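2-dehydropantoate 2-reductase, putative (Enterococcus faecalis, PDB 2EW2) probably catalyses the NADPH-dependent reduction of 2-dehydropantoate (ketopantoate) to (R)-pantoate, a step in pantothenate biosynthesis. Local coordinates at residues A37-I42 against L60-P65. Numbering follows the deposited sequence.
Sequences AHIEAI and LPIFSP
Ile62 holds its CG1 branch anti to the backbone N (chi1 -174°), and with chi2 also extended, CD1 reaches the helix. There it meets CD1 of Ile42 at 3.5 Å. Ile39 and Ile42 both have CG1 anti to the carbonyl carbon (chi1 -64° and -68°). The CG1 branch of Ile39 slants across Ile62 toward Ser64, while that of Ile42 ends on Ile62 CD1; CG2 of Ile42 faces Leu60 O. The side chains of Ile42 and Ile62 lie roughly at right angles. CG2 of Ile62 is packed 3.8 Å from CG2 of Ile42 and 4.1 Å from CG2 of Ile39. Ile39 reaches past the end of the strand, where its CD1 rests 3.6 Å from CB of Ser64. Ile42 CD1 also sits over one face of the His38 ring, towards its rim. That ring is fixed by two hydrogen bonds, from NE2 to Ala11 O and between ND1 and Gly141 N. The polar link is at the Leu60 end. One water donates to Ile42 O at 2.7 Å and to Leu60 O at 2.9 Å, so it bridges the two backbones. Strand 62-63 pairs in parallel with strand 28-32 and is an outermost strand of the main sheet within the chain. The contact thus packs helix 36-45 on the edge strand of the Rossmann-type sheet, as in the NADP-binding domain of ketopantoate reductases.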
loop_
_atom_site.group_PDB
_atom_site.type_symbol
_atom_site.label_atom_id
_atom_site.label_comp_id
_atom_site.label_asym_id
_atom_site.label_seq_id
_atom_site.Cartn_x
_atom_site.Cartn_y
_atom_site.Cartn_z
ATOM N N ALA B 37 -10.509 30.615 27.096
ATOM C CA ALA B 37 -9.919 30.890 28.422
ATOM C C ALA B 37 -8.620 31.698 28.340
ATOM O O ALA B 37 -8.344 32.569 29.191
ATOM C CB ALA B 37 -9.681 29.582 29.165
ATOM N N HIS B 38 -7.836 31.398 27.310
ATOM C CA HIS B 38 -6.555 32.048 27.020
ATOM C C HIS B 38 -6.805 33.507 26.619
ATOM O O HIS B 38 -6.143 34.420 27.105
ATOM C CB HIS B 38 -5.875 31.257 25.894
ATOM C CG HIS B 38 -4.418 31.555 25.691
ATOM N ND1 HIS B 38 -3.491 31.531 26.714
ATOM C CD2 HIS B 38 -3.720 31.825 24.559
ATOM C CE1 HIS B 38 -2.294 31.808 26.223
ATOM N NE2 HIS B 38 -2.403 31.980 24.917
ATOM N N ILE B 39 -7.791 33.722 25.751
ATOM C CA ILE B 39 -8.178 35.073 25.340
ATOM C C ILE B 39 -8.649 35.902 26.547
ATOM O O ILE B 39 -8.249 37.053 26.708
ATOM C CB ILE B 39 -9.280 35.034 24.246
ATOM C CG1 ILE B 39 -8.745 34.365 22.977
ATOM C CG2 ILE B 39 -9.819 36.442 23.957
ATOM C CD1 ILE B 39 -9.817 34.098 21.932
ATOM N N GLU B 40 -9.479 35.294 27.395
ATOM C CA GLU B 40 -10.040 35.958 28.582
ATOM C C GLU B 40 -8.970 36.353 29.595
ATOM O O GLU B 40 -9.001 37.471 30.114
ATOM C CB GLU B 40 -11.117 35.085 29.250
ATOM C CG GLU B 40 -12.333 34.819 28.353
ATOM C CD GLU B 40 -13.265 33.705 28.863
ATOM O OE1 GLU B 40 -13.135 33.292 30.046
ATOM O OE2 GLU B 40 -14.149 33.250 28.080
ATOM N N ALA B 41 -8.036 35.439 29.874
ATOM C CA ALA B 41 -6.950 35.685 30.820
ATOM C C ALA B 41 -6.039 36.803 30.319
ATOM O O ALA B 41 -5.689 37.720 31.070
ATOM C CB ALA B 41 -6.138 34.400 31.058
ATOM N N ILE B 42 -5.674 36.736 29.040
ATOM C CA ILE B 42 -4.799 37.755 28.449
ATOM C C ILE B 42 -5.461 39.153 28.441
ATOM O O ILE B 42 -4.804 40.139 28.736
ATOM C CB ILE B 42 -4.265 37.328 27.040
ATOM C CG1 ILE B 42 -3.308 36.143 27.197
ATOM C CG2 ILE B 42 -3.573 38.493 26.346
ATOM C CD1 ILE B 42 -2.943 35.447 25.909
ATOM N N LEU B 60 -1.012 42.610 25.419
ATOM C CA LEU B 60 -1.103 42.487 23.973
ATOM C C LEU B 60 -2.551 42.332 23.593
ATOM O O LEU B 60 -3.317 41.692 24.323
ATOM C CB LEU B 60 -0.278 41.291 23.462
ATOM C CG LEU B 60 1.246 41.384 23.663
ATOM C CD1 LEU B 60 1.985 40.115 23.235
ATOM C CD2 LEU B 60 1.839 42.606 22.958
ATOM N N PRO B 61 -2.940 42.924 22.452
ATOM C CA PRO B 61 -4.262 42.659 21.910
ATOM C C PRO B 61 -4.370 41.203 21.477
ATOM O O PRO B 61 -3.395 40.615 21.016
ATOM C CB PRO B 61 -4.375 43.616 20.714
ATOM C CG PRO B 61 -3.027 44.102 20.437
ATOM C CD PRO B 61 -2.164 43.879 21.637
ATOM N N ILE B 62 -5.540 40.616 21.680
ATOM C CA ILE B 62 -5.770 39.215 21.317
ATOM C C ILE B 62 -7.188 39.052 20.798
ATOM O O ILE B 62 -8.138 39.644 21.328
ATOM C CB ILE B 62 -5.436 38.231 22.491
ATOM C CG1 ILE B 62 -5.556 36.768 22.041
ATOM C CG2 ILE B 62 -6.303 38.510 23.729
ATOM C CD1 ILE B 62 -4.863 35.749 22.978
ATOM N N PHE B 63 -7.326 38.278 19.731
ATOM C CA PHE B 63 -8.617 38.067 19.107
ATOM C C PHE B 63 -8.791 36.593 18.788
ATOM O O PHE B 63 -7.812 35.895 18.584
ATOM C CB PHE B 63 -8.692 38.882 17.804
ATOM C CG PHE B 63 -8.475 40.372 17.994
ATOM C CD1 PHE B 63 -7.241 40.934 17.766
ATOM C CD2 PHE B 63 -9.525 41.196 18.402
ATOM C CE1 PHE B 63 -7.026 42.315 17.921
ATOM C CE2 PHE B 63 -9.328 42.576 18.580
ATOM C CZ PHE B 63 -8.070 43.136 18.340
ATOM N N SER B 64 -10.029 36.115 18.765
ATOM C CA SER B 64 -10.307 34.801 18.200
ATOM C C SER B 64 -10.398 34.973 16.686
ATOM O O SER B 64 -10.663 36.082 16.207
ATOM C CB SER B 64 -11.600 34.208 18.768
ATOM O OG SER B 64 -12.743 34.873 18.253
ATOM N N PRO B 65 -10.149 33.895 15.917
ATOM C CA PRO B 65 -10.240 34.024 14.461
ATOM C C PRO B 65 -11.608 34.547 13.971
ATOM O O PRO B 65 -11.659 35.365 13.053
ATOM C CB PRO B 65 -9.988 32.591 13.970
ATOM C CG PRO B 65 -9.188 31.965 15.062
ATOM C CD PRO B 65 -9.760 32.529 16.319
HETATM O O HOH W 1 -3.688 41.999 27.145
#